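PDB 3SYJ: adhesion and penetration protein autotransporter from Haemophilus influenzae, which promotes adherence to and invasion of host cells by binding a host cell structure, and is probably a serine protease. Local coordinates for residues R479-G484 with I501-T506; Q508-T513 with G553-I558; N815-L820 with Q862-F867; G857-Q862 with G887-S892. One frame throughout, in Å; residues are numbered along the deposited sequence.

All four contacts lie in the passenger domain, on the beta-helix that follows the N-terminal protease-like part. Contact 1 comes first along the chain and closes one coil, bringing 501-506 back beside 479-484. Contact 2 follows in series, and it pairs 508-513 with 553-558 over a longer excursion. N503 of contact 1 bonds to R554 and Q508 of contact 2. Contacts 3 and 4 lie towards the C-terminal end, their centres about 53 to 63 Å from those of contacts 1 and 2. Contact 3 closes the loop from 820 to 862, part of which is not modelled. Contact 4 closes the loop from 862 to 887. These two cross and share Q862. Strand 862-870 runs beside both 816-819 and 887-895.

Contact 1 of 4, residues R479-G484 with I501-T506; sequences RLDLNG and IVNHNT
D481 and H504 meet where two neighbouring coils of the beta-helix leave their strands and turn. The amide N of H504 reaches D481 OD1 at 2.7 Å, nearly straight (175°). D481 CG is anti to its backbone N (chi1 172°), and this swings the carboxylate over to the second coil. OD1 also takes the amide of N483, which makes an Asx turn. The two donors arrive from opposite faces of the carboxylate plane, so OD1 is gripped from both sides. V502 CG2 lies under one face of the H504 ring, near its rim.

Just before the turn the strands pair in parallel. V502 N donates to L480 O at 2.9 Å, and L482 N donates to V502 O at 2.9 Å. L482 CD1 packs on I501 CG2 at 4.0 Å, on the side where L480 also lies. N505 ND2 donates to N483 OD1 at 2.9 Å, coming from above that carbonyl plane.

N503 forms a second Asx turn, its OD1 accepting from N505 N at 3.0 Å. Further out, N503 ND2 goes to R554 O and Q508 O of the next pair of segments. E545 ties the ring to the arginine: its OE1 bonds to H504 NE2, while OE2 of the same carboxylate makes a salt bridge with R479 NH1.

Contact 2 of 4, residues Q508-T513 with G553-I558; sequences QAANVT and GRLNLI
N511 and N556 stand side by side and point the same way, one on each of two parallel strands. N511 can be followed outward. Its CB touches I558 CD1 at 4.1 Å. CG lies anti to the carbonyl carbon (chi1 -55°) and is 4.1 Å from N556 ND2. The shared chi1 sends both side chains the same way, with their amide planes 34° apart. At the tip, N511 OD1 accepts from N556 ND2 at 2.9 Å. The donor comes almost along the C=O axis (170°), and OD1 lies close to the amide plane of N556. N511 OD1 also lies 3.2 Å from N556 CB. The N556 amide is held at its other end too, because OD1 accepts from the backbone N of D579 in the next coil.

The backbones join in parallel register. N556 N donates to A510 O at 2.9 Å, V512 N to N556 O at 3.0 Å, and I558 N to V512 O at 2.9 Å. On the other face, buried L555 CD1 touches A510 CB and V512 CG2, and L482 joins them from contact 1. T513 and I558 pack on the asparagine side.

The N511-N556 pair is a single amide-to-amide rung, of the kind that asparagine ladders repeat along the stacked coils of parallel beta-helices.

Contact 3 of 4, residues N815-L820 with Q862-F867; sequences NSTITL and QGTFQF
In the pertactin-like, C-terminal part of the beta-helix, T817 and T864 stand side by side on two parallel strands. T819 lies beside Q866 on the same face. I818 sits beside F865 on the buried face. Four backbone bonds hold the strands: T864 N to S816 O, I818 N to T864 O, Q866 N to I818 O, and L820 N to Q866 O, all 2.9 to 3.0 Å.

On the threonine face, T819 OG1 donates to Q866 OE1 at 2.6 Å. Q866 is extended beyond CG (chi2 -176°), and this carries its amide across to the other strand. T817 CG2 packs against Q866 CD at 3.8 Å on the way. Near the start of the strands, T817 OG1 touches T864 CB at 3.5 Å. A water bonds to T864 OG1 and, weakly, to T817 OG1 and S816 O.

On the buried face, I818 CD1 meets F865 CE1 at 3.6 Å. L820 CD1 sits over one face of the F867 ring, 3.5 Å from the centroid and 17° off the normal, a CH-pi contact. L853 packs against I818, L820 and F865, and strand 875-881 packs against both phenylalanines. The buried S816 hydroxyl is satisfied by A798 N and N814 O.

The coils are thus joined inside by apolar packing and the CH-pi contact. On the other face the short T819-Q866 bond ties the side chains, and the water adds a mostly weak link.

Contact 4 of 4, residues G857-Q862 with G887-S892; sequences GKLSGQ and GDYILS
Y889 has CG anti to its carbonyl carbon (chi1 -52°). This lays the phenol against the corner where the chain turns at G861. L859 has CG anti to its backbone N (chi1 156°), and its side chain comes to meet the phenol from the opposite direction. L859 CD2 lies 3.9 Å from Y889 CE2. On the other flank of the corner, Q862 CA is 3.5 Å from Y889 CE1. The hydroxyl has a polar partner next to this segment, the carbonyl O of E886.

The backbones are joined by a bond from D888 N to G861 O, 3.2 Å long and bent (139°). The donor lies in the carbonyl plane. G887 has no side chain, and its CA comes to 3.2 Å from G861 O, a CA-H...O contact. G887 and G861 both have positive phi.

The contact is a corner of the beta-helix wall. L859 packs on L811 and Y889 on L813, both from strand 810-813 of an earlier coil. Y889 also packs on L921 of strand 921-925, the parallel neighbour of strand 887-895.

Contact 1 of 4, residues R479-G484 with I501-T506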
loop_
_atom_site.group_PDB
_atom_site.type_symbol
_atom_site.label_atom_id
_atom_site.label_comp_id
_atom_site.label_asym_id
_atom_site.label_seq_id
_atom_site.Cartn_x
_atom_site.Cartn_y
_atom_site.Cartn_z
ATOM N N ARG A 479 -0.203 26.089 -36.650
ATOM C CA ARG A 479 0.818 25.656 -35.684
ATOM C C ARG A 479 2.009 26.587 -35.636
ATOM O O ARG A 479 2.644 26.850 -36.654
ATOM C CB ARG A 479 1.305 24.226 -35.981
ATOM C CG ARG A 479 0.385 23.129 -35.461
ATOM C CD ARG A 479 0.796 21.733 -35.932
ATOM N NE ARG A 479 -0.375 20.951 -36.329
ATOM C CZ ARG A 479 -1.243 20.423 -35.473
ATOM N NH1 ARG A 479 -1.067 20.577 -34.172
ATOM N NH2 ARG A 479 -2.283 19.735 -35.909
ATOM N N LEU A 480 2.298 27.098 -34.450
ATOM C CA LEU A 480 3.559 27.770 -34.200
ATOM C C LEU A 480 4.458 26.738 -33.531
ATOM O O LEU A 480 4.246 26.376 -32.370
ATOM C CB LEU A 480 3.367 28.989 -33.293
ATOM C CG LEU A 480 4.654 29.628 -32.763
ATOM C CD1 LEU A 480 5.565 30.034 -33.911
ATOM C CD2 LEU A 480 4.375 30.824 -31.847
ATOM N N ASP A 481 5.431 26.233 -34.285
ATOM C CA ASP A 481 6.379 25.243 -33.775
ATOM C C ASP A 481 7.649 25.936 -33.300
ATOM O O ASP A 481 8.484 26.347 -34.105
ATOM C CB ASP A 481 6.708 24.193 -34.847
ATOM C CG ASP A 481 7.843 23.262 -34.429
ATOM O OD1 ASP A 481 8.041 23.059 -33.212
ATOM O OD2 ASP A 481 8.539 22.729 -35.323
ATOM N N LEU A 482 7.776 26.057 -31.982
ATOM C CA LEU A 482 8.906 26.725 -31.354
ATOM C C LEU A 482 10.235 26.031 -31.646
ATOM O O LEU A 482 11.304 26.632 -31.511
ATOM C CB LEU A 482 8.682 26.792 -29.848
ATOM C CG LEU A 482 7.406 27.520 -29.434
ATOM C CD1 LEU A 482 7.343 27.563 -27.939
ATOM C CD2 LEU A 482 7.404 28.921 -30.017
ATOM N N ASN A 483 10.161 24.759 -32.025
ATOM C CA ASN A 483 11.338 24.021 -32.449
ATOM C C ASN A 483 12.529 24.271 -31.539
ATOM O O ASN A 483 13.619 24.596 -32.010
ATOM C CB ASN A 483 11.693 24.399 -33.884
ATOM C CG ASN A 483 12.848 23.580 -34.439
ATOM O OD1 ASN A 483 13.110 22.468 -33.979
ATOM N ND2 ASN A 483 13.544 24.131 -35.433
ATOM N N GLY A 484 12.308 24.138 -30.233
ATOM C CA GLY A 484 13.377 24.233 -29.257
ATOM C C GLY A 484 13.729 25.641 -28.830
ATOM O O GLY A 484 14.678 25.849 -28.078
ATOM N N ILE A 501 0.273 26.223 -30.124
ATOM C CA ILE A 501 1.684 26.430 -29.856
ATOM C C ILE A 501 2.300 25.104 -29.456
ATOM O O ILE A 501 1.867 24.481 -28.488
ATOM C CB ILE A 501 1.897 27.492 -28.794
ATOM C CG1 ILE A 501 1.239 28.797 -29.263
ATOM C CG2 ILE A 501 3.392 27.672 -28.506
ATOM C CD1 ILE A 501 1.689 30.015 -28.507
ATOM N N VAL A 502 3.295 24.666 -30.224
ATOM C CA VAL A 502 3.886 23.341 -30.040
ATOM C C VAL A 502 5.415 23.379 -30.121
ATOM O O VAL A 502 6.006 24.409 -30.452
ATOM C CB VAL A 502 3.354 22.322 -31.093
ATOM C CG1 VAL A 502 1.820 22.292 -31.094
ATOM C CG2 VAL A 502 3.890 22.644 -32.480
ATOM N N ASN A 503 6.042 22.254 -29.796
ATOM C CA ASN A 503 7.481 22.080 -29.978
ATOM C C ASN A 503 7.740 20.712 -30.569
ATOM O O ASN A 503 7.689 19.711 -29.860
ATOM C CB ASN A 503 8.237 22.226 -28.655
ATOM C CG ASN A 503 9.732 21.979 -28.808
ATOM O OD1 ASN A 503 10.280 22.116 -29.901
ATOM N ND2 ASN A 503 10.397 21.625 -27.710
ATOM N N HIS A 504 8.005 20.665 -31.869
ATOM C CA HIS A 504 8.240 19.390 -32.533
ATOM C C HIS A 504 9.676 18.907 -32.390
ATOM O O HIS A 504 10.029 17.853 -32.909
ATOM C CB HIS A 504 7.864 19.465 -34.012
ATOM C CG HIS A 504 6.387 19.512 -34.252
ATOM N ND1 HIS A 504 5.835 20.027 -35.405
ATOM C CD2 HIS A 504 5.349 19.123 -33.476
ATOM C CE1 HIS A 504 4.519 19.939 -35.333
ATOM N NE2 HIS A 504 4.197 19.398 -34.172
ATOM N N ASN A 505 10.503 19.683 -31.698
ATOM C CA ASN A 505 11.897 19.302 -31.512
ATOM C C ASN A 505 12.023 18.197 -30.469
ATOM O O ASN A 505 11.588 18.348 -29.324
ATOM C CB ASN A 505 12.754 20.515 -31.149
ATOM C CG ASN A 505 14.244 20.259 -31.346
ATOM O OD1 ASN A 505 14.824 19.357 -30.733
ATOM N ND2 ASN A 505 14.873 21.071 -32.186
ATOM N N THR A 506 12.611 17.084 -30.888
ATOM C CA THR A 506 12.710 15.894 -30.053
ATOM C C THR A 506 13.828 16.035 -29.029
ATOM O O THR A 506 13.906 15.274 -28.063
ATOM C CB THR A 506 13.002 14.647 -30.916
ATOM O OG1 THR A 506 14.322 14.743 -31.469
ATOM C CG2 THR A 506 12.007 14.542 -32.056
#

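Contact 2 of 4, residues Q508-T513 with G553-I558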
loop_
_atom_site.group_PDB
_atom_site.type_symbol
_atom_site.label_atom_id
_atom_site.label_comp_id
_atom_site.label_asym_id
_atom_site.label_seq_id
_atom_site.Cartn_x
_atom_site.Cartn_y
_atom_site.Cartn_z
ATOM N N GLN A 508 15.466 19.449 -27.979
ATOM C CA GLN A 508 15.538 20.657 -27.169
ATOM C C GLN A 508 14.168 21.074 -26.651
ATOM O O GLN A 508 13.210 21.145 -27.413
ATOM C CB GLN A 508 16.139 21.796 -27.984
ATOM C CG GLN A 508 17.626 21.684 -28.199
ATOM C CD GLN A 508 18.230 23.009 -28.587
ATOM O OE1 GLN A 508 19.220 23.451 -28.002
ATOM N NE2 GLN A 508 17.616 23.674 -29.566
ATOM N N ALA A 509 14.079 21.359 -25.358
ATOM C CA ALA A 509 12.838 21.858 -24.779
ATOM C C ALA A 509 12.554 23.285 -25.251
ATOM O O ALA A 509 13.401 23.923 -25.877
ATOM C CB ALA A 509 12.894 21.804 -23.267
ATOM N N ALA A 510 11.353 23.774 -24.962
ATOM C CA ALA A 510 10.968 25.136 -25.318
ATOM C C ALA A 510 10.119 25.750 -24.209
ATOM O O ALA A 510 9.439 25.036 -23.475
ATOM C CB ALA A 510 10.218 25.151 -26.649
ATOM N N ASN A 511 10.177 27.068 -24.068
ATOM C CA ASN A 511 9.335 27.744 -23.090
ATOM C C ASN A 511 8.530 28.874 -23.717
ATOM O O ASN A 511 9.046 29.618 -24.542
ATOM C CB ASN A 511 10.177 28.301 -21.945
ATOM C CG ASN A 511 11.036 27.242 -21.283
ATOM O OD1 ASN A 511 10.565 26.152 -20.955
ATOM N ND2 ASN A 511 12.309 27.560 -21.086
ATOM N N VAL A 512 7.262 28.986 -23.333
ATOM C CA VAL A 512 6.480 30.171 -23.649
ATOM C C VAL A 512 6.150 30.886 -22.350
ATOM O O VAL A 512 5.565 30.303 -21.437
ATOM C CB VAL A 512 5.156 29.836 -24.375
ATOM C CG1 VAL A 512 4.472 31.113 -24.853
ATOM C CG2 VAL A 512 5.398 28.913 -25.545
ATOM N N THR A 513 6.534 32.150 -22.264
ATOM C CA THR A 513 6.182 32.962 -21.111
ATOM C C THR A 513 5.118 33.982 -21.516
ATOM O O THR A 513 5.215 34.608 -22.566
ATOM C CB THR A 513 7.433 33.659 -20.524
ATOM O OG1 THR A 513 8.419 32.665 -20.207
ATOM C CG2 THR A 513 7.092 34.456 -19.265
ATOM N N GLY A 553 7.177 17.479 -28.410
ATOM C CA GLY A 553 8.412 17.780 -27.706
ATOM C C GLY A 553 8.189 18.544 -26.416
ATOM O O GLY A 553 7.112 19.106 -26.203
ATOM N N ARG A 554 9.199 18.558 -25.550
ATOM C CA ARG A 554 9.066 19.206 -24.250
ATOM C C ARG A 554 8.668 20.662 -24.440
ATOM O O ARG A 554 9.307 21.390 -25.195
ATOM C CB ARG A 554 10.371 19.150 -23.440
ATOM C CG ARG A 554 11.071 17.799 -23.367
ATOM C CD ARG A 554 10.636 16.967 -22.165
ATOM N NE ARG A 554 10.368 17.775 -20.980
ATOM C CZ ARG A 554 9.637 17.349 -19.954
ATOM N NH1 ARG A 554 9.115 16.129 -19.983
ATOM N NH2 ARG A 554 9.420 18.135 -18.907
ATOM N N LEU A 555 7.615 21.077 -23.747
ATOM C CA LEU A 555 7.169 22.461 -23.794
ATOM C C LEU A 555 6.653 22.892 -22.418
ATOM O O LEU A 555 5.810 22.224 -21.826
ATOM C CB LEU A 555 6.094 22.629 -24.873
ATOM C CG LEU A 555 5.402 23.985 -25.040
ATOM C CD1 LEU A 555 6.404 25.053 -25.413
ATOM C CD2 LEU A 555 4.315 23.885 -26.098
ATOM N N ASN A 556 7.195 23.994 -21.905
ATOM C CA ASN A 556 6.748 24.566 -20.636
ATOM C C ASN A 556 6.041 25.892 -20.843
ATOM O O ASN A 556 6.368 26.644 -21.764
ATOM C CB ASN A 556 7.929 24.784 -19.699
ATOM C CG ASN A 556 8.716 23.534 -19.490
ATOM O OD1 ASN A 556 8.222 22.581 -18.896
ATOM N ND2 ASN A 556 9.941 23.510 -19.995
ATOM N N LEU A 557 5.080 26.171 -19.969
ATOM C CA LEU A 557 4.317 27.406 -20.020
ATOM C C LEU A 557 4.438 28.167 -18.700
ATOM O O LEU A 557 4.186 27.612 -17.630
ATOM C CB LEU A 557 2.851 27.096 -20.309
ATOM C CG LEU A 557 1.891 28.274 -20.200
ATOM C CD1 LEU A 557 2.154 29.274 -21.325
ATOM C CD2 LEU A 557 0.458 27.773 -20.214
ATOM N N ILE A 558 4.823 29.436 -18.779
ATOM C CA ILE A 558 4.963 30.255 -17.584
ATOM C C ILE A 558 4.057 31.477 -17.658
ATOM O O ILE A 558 4.155 32.271 -18.594
ATOM C CB ILE A 558 6.408 30.762 -17.397
ATOM C CG1 ILE A 558 7.394 29.601 -17.279
ATOM C CG2 ILE A 558 6.505 31.631 -16.161
ATOM C CD1 ILE A 558 7.850 29.043 -18.594
#

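Contact 3 of 4, residues N815-L820 with Q862-F867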
loop_
_atom_site.group_PDB
_atom_site.type_symbol
_atom_site.label_atom_id
_atom_site.label_comp_id
_atom_site.label_asym_id
_atom_site.label_seq_id
_atom_site.Cartn_x
_atom_site.Cartn_y
_atom_site.Cartn_z
ATOM N N ASN A 815 -21.478 17.580 18.739
ATOM C CA ASN A 815 -22.678 17.102 18.064
ATOM C C ASN A 815 -22.337 16.096 16.978
ATOM O O ASN A 815 -22.935 16.107 15.901
ATOM C CB ASN A 815 -23.458 18.270 17.465
ATOM C CG ASN A 815 -24.829 17.857 16.953
ATOM O OD1 ASN A 815 -25.425 18.550 16.134
ATOM N ND2 ASN A 815 -25.330 16.723 17.433
ATOM N N SER A 816 -21.368 15.233 17.264
ATOM C CA SER A 816 -20.912 14.237 16.303
ATOM C C SER A 816 -20.925 12.816 16.880
ATOM O O SER A 816 -20.860 12.624 18.095
ATOM C CB SER A 816 -19.512 14.593 15.797
ATOM O OG SER A 816 -19.564 15.712 14.926
ATOM N N THR A 817 -21.002 11.825 15.998
ATOM C CA THR A 817 -21.074 10.428 16.413
ATOM C C THR A 817 -19.949 9.584 15.824
ATOM O O THR A 817 -19.686 9.640 14.628
ATOM C CB THR A 817 -22.421 9.804 16.007
ATOM O OG1 THR A 817 -23.465 10.413 16.770
ATOM C CG2 THR A 817 -22.424 8.300 16.261
ATOM N N ILE A 818 -19.288 8.801 16.667
ATOM C CA ILE A 818 -18.287 7.862 16.195
ATOM C C ILE A 818 -18.773 6.434 16.384
ATOM O O ILE A 818 -18.997 5.994 17.507
ATOM C CB ILE A 818 -16.957 8.012 16.946
ATOM C CG1 ILE A 818 -16.358 9.401 16.715
ATOM C CG2 ILE A 818 -15.984 6.924 16.509
ATOM C CD1 ILE A 818 -15.049 9.632 17.433
ATOM N N THR A 819 -18.941 5.715 15.282
ATOM C CA THR A 819 -19.268 4.300 15.338
ATOM C C THR A 819 -17.984 3.481 15.283
ATOM O O THR A 819 -17.277 3.487 14.273
ATOM C CB THR A 819 -20.184 3.902 14.183
ATOM O OG1 THR A 819 -21.292 4.807 14.129
ATOM C CG2 THR A 819 -20.693 2.485 14.370
ATOM N N LEU A 820 -17.688 2.776 16.372
ATOM C CA LEU A 820 -16.400 2.108 16.536
ATOM C C LEU A 820 -16.214 0.920 15.600
ATOM O O LEU A 820 -15.091 0.493 15.347
ATOM C CB LEU A 820 -16.214 1.653 17.987
ATOM C CG LEU A 820 -16.081 2.724 19.074
ATOM C CD1 LEU A 820 -15.839 2.076 20.427
ATOM C CD2 LEU A 820 -14.955 3.679 18.748
ATOM N N GLN A 862 -18.451 17.044 23.252
ATOM C CA GLN A 862 -19.625 16.218 23.491
ATOM C C GLN A 862 -20.079 15.527 22.204
ATOM O O GLN A 862 -19.895 16.054 21.106
ATOM C CB GLN A 862 -20.761 17.055 24.100
ATOM C CG GLN A 862 -21.545 17.911 23.112
ATOM C CD GLN A 862 -22.634 17.133 22.378
ATOM O OE1 GLN A 862 -23.046 16.052 22.806
ATOM N NE2 GLN A 862 -23.102 17.686 21.266
ATOM N N GLY A 863 -20.670 14.347 22.346
ATOM C CA GLY A 863 -21.122 13.577 21.203
ATOM C C GLY A 863 -21.521 12.168 21.595
ATOM O O GLY A 863 -21.812 11.899 22.760
ATOM N N THR A 864 -21.527 11.262 20.622
ATOM C CA THR A 864 -21.937 9.886 20.864
ATOM C C THR A 864 -20.885 8.902 20.381
ATOM O O THR A 864 -20.249 9.127 19.354
ATOM C CB THR A 864 -23.260 9.570 20.138
ATOM O OG1 THR A 864 -24.312 10.376 20.684
ATOM C CG2 THR A 864 -23.621 8.090 20.280
ATOM N N PHE A 865 -20.693 7.819 21.132
ATOM C CA PHE A 865 -19.912 6.680 20.663
ATOM C C PHE A 865 -20.831 5.465 20.534
ATOM O O PHE A 865 -21.550 5.129 21.473
ATOM C CB PHE A 865 -18.767 6.361 21.624
ATOM C CG PHE A 865 -17.667 7.394 21.641
ATOM C CD1 PHE A 865 -16.649 7.362 20.701
ATOM C CD2 PHE A 865 -17.637 8.380 22.615
ATOM C CE1 PHE A 865 -15.631 8.304 20.726
ATOM C CE2 PHE A 865 -16.623 9.322 22.644
ATOM C CZ PHE A 865 -15.620 9.283 21.699
ATOM N N GLN A 866 -20.817 4.818 19.371
ATOM C CA GLN A 866 -21.625 3.621 19.139
ATOM C C GLN A 866 -20.780 2.351 19.225
ATOM O O GLN A 866 -19.789 2.200 18.506
ATOM C CB GLN A 866 -22.336 3.701 17.785
ATOM C CG GLN A 866 -23.338 4.835 17.693
ATOM C CD GLN A 866 -24.107 4.855 16.381
ATOM O OE1 GLN A 866 -23.590 4.475 15.332
ATOM N NE2 GLN A 866 -25.350 5.319 16.436
ATOM N N PHE A 867 -21.180 1.445 20.116
ATOM C CA PHE A 867 -20.435 0.218 20.386
ATOM C C PHE A 867 -21.166 -1.016 19.873
ATOM O O PHE A 867 -22.399 -1.045 19.818
ATOM C CB PHE A 867 -20.231 0.040 21.893
ATOM C CG PHE A 867 -19.122 0.871 22.469
ATOM C CD1 PHE A 867 -17.951 0.275 22.909
ATOM C CD2 PHE A 867 -19.255 2.245 22.591
ATOM C CE1 PHE A 867 -16.929 1.038 23.454
ATOM C CE2 PHE A 867 -18.236 3.012 23.130
ATOM C CZ PHE A 867 -17.075 2.408 23.562
HETATM O O HOH W 1 -23.644 12.940 18.957
#

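Contact 4 of 4, residues G857-Q862 with G887-S892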
loop_
_atom_site.group_PDB
_atom_site.type_symbol
_atom_site.label_atom_id
_atom_site.label_comp_id
_atom_site.label_asym_id
_atom_site.label_seq_id
_atom_site.Cartn_x
_atom_site.Cartn_y
_atom_site.Cartn_z
ATOM N N GLY A 857 -4.034 11.506 23.514
ATOM C CA GLY A 857 -3.980 12.880 23.976
ATOM C C GLY A 857 -5.256 13.273 24.679
ATOM O O GLY A 857 -5.833 12.471 25.405
ATOM N N LYS A 858 -5.704 14.505 24.460
ATOM C CA LYS A 858 -6.930 14.986 25.087
ATOM C C LYS A 858 -8.168 14.779 24.221
ATOM O O LYS A 858 -8.245 15.284 23.102
ATOM C CB LYS A 858 -6.811 16.469 25.459
ATOM C CG LYS A 858 -8.119 17.077 25.966
ATOM C CD LYS A 858 -7.986 18.569 26.236
ATOM C CE LYS A 858 -7.232 18.839 27.529
ATOM N NZ LYS A 858 -6.985 20.299 27.741
ATOM N N LEU A 859 -9.128 14.024 24.745
ATOM C CA LEU A 859 -10.461 13.985 24.170
ATOM C C LEU A 859 -11.256 15.066 24.882
ATOM O O LEU A 859 -11.033 15.318 26.065
ATOM C CB LEU A 859 -11.114 12.618 24.387
ATOM C CG LEU A 859 -12.650 12.601 24.368
ATOM C CD1 LEU A 859 -13.191 12.727 22.952
ATOM C CD2 LEU A 859 -13.182 11.343 25.018
ATOM N N SER A 860 -12.166 15.715 24.165
ATOM C CA SER A 860 -12.979 16.774 24.752
ATOM C C SER A 860 -14.201 17.079 23.899
ATOM O O SER A 860 -14.275 16.692 22.731
ATOM C CB SER A 860 -12.152 18.046 24.955
ATOM O OG SER A 860 -11.688 18.558 23.718
ATOM N N GLY A 861 -15.162 17.774 24.498
ATOM C CA GLY A 861 -16.379 18.150 23.805
ATOM C C GLY A 861 -17.547 17.272 24.198
ATOM O O GLY A 861 -17.629 16.804 25.333
ATOM N N GLN A 862 -18.451 17.044 23.252
ATOM C CA GLN A 862 -19.625 16.218 23.491
ATOM C C GLN A 862 -20.079 15.527 22.204
ATOM O O GLN A 862 -19.895 16.054 21.106
ATOM C CB GLN A 862 -20.761 17.055 24.100
ATOM C CG GLN A 862 -21.545 17.911 23.112
ATOM C CD GLN A 862 -22.634 17.133 22.378
ATOM O OE1 GLN A 862 -23.046 16.052 22.806
ATOM N NE2 GLN A 862 -23.102 17.686 21.266
ATOM N N GLY A 887 -15.499 15.725 29.155
ATOM C CA GLY A 887 -16.659 16.048 28.338
ATOM C C GLY A 887 -17.873 15.188 28.638
ATOM O O GLY A 887 -17.830 14.322 29.508
ATOM N N ASP A 888 -18.963 15.434 27.915
ATOM C CA ASP A 888 -20.202 14.675 28.096
ATOM C C ASP A 888 -20.547 13.835 26.871
ATOM O O ASP A 888 -20.744 14.363 25.776
ATOM C CB ASP A 888 -21.370 15.606 28.425
ATOM C CG ASP A 888 -21.461 15.926 29.906
ATOM O OD1 ASP A 888 -22.585 15.863 30.452
ATOM O OD2 ASP A 888 -20.415 16.229 30.523
ATOM N N TYR A 889 -20.645 12.526 27.061
ATOM C CA TYR A 889 -20.863 11.632 25.933
ATOM C C TYR A 889 -21.961 10.608 26.171
ATOM O O TYR A 889 -22.263 10.244 27.307
ATOM C CB TYR A 889 -19.553 10.943 25.558
ATOM C CG TYR A 889 -18.432 11.932 25.356
ATOM C CD1 TYR A 889 -18.327 12.654 24.174
ATOM C CD2 TYR A 889 -17.497 12.167 26.356
ATOM C CE1 TYR A 889 -17.316 13.569 23.983
ATOM C CE2 TYR A 889 -16.480 13.081 26.176
ATOM C CZ TYR A 889 -16.394 13.779 24.986
ATOM O OH TYR A 889 -15.388 14.694 24.794
ATOM N N ILE A 890 -22.571 10.168 25.080
ATOM C CA ILE A 890 -23.579 9.125 25.136
ATOM C C ILE A 890 -22.970 7.839 24.611
ATOM O O ILE A 890 -22.268 7.841 23.599
ATOM C CB ILE A 890 -24.814 9.492 24.304
ATOM C CG1 ILE A 890 -25.588 10.621 24.985
ATOM C CG2 ILE A 890 -25.703 8.274 24.100
ATOM C CD1 ILE A 890 -26.779 11.116 24.195
ATOM N N LEU A 891 -23.217 6.745 25.322
ATOM C CA LEU A 891 -22.769 5.431 24.889
ATOM C C LEU A 891 -23.951 4.618 24.401
ATOM O O LEU A 891 -24.924 4.424 25.124
ATOM C CB LEU A 891 -22.064 4.692 26.028
ATOM C CG LEU A 891 -20.538 4.771 26.056
ATOM C CD1 LEU A 891 -20.071 6.200 25.857
ATOM C CD2 LEU A 891 -19.990 4.195 27.353
ATOM N N SER A 892 -23.867 4.150 23.164
ATOM C CA SER A 892 -24.905 3.303 22.606
ATOM C C SER A 892 -24.303 1.941 22.313
ATOM O O SER A 892 -23.234 1.845 21.714
ATOM C CB SER A 892 -25.475 3.923 21.335
ATOM O OG SER A 892 -26.673 3.272 20.960
#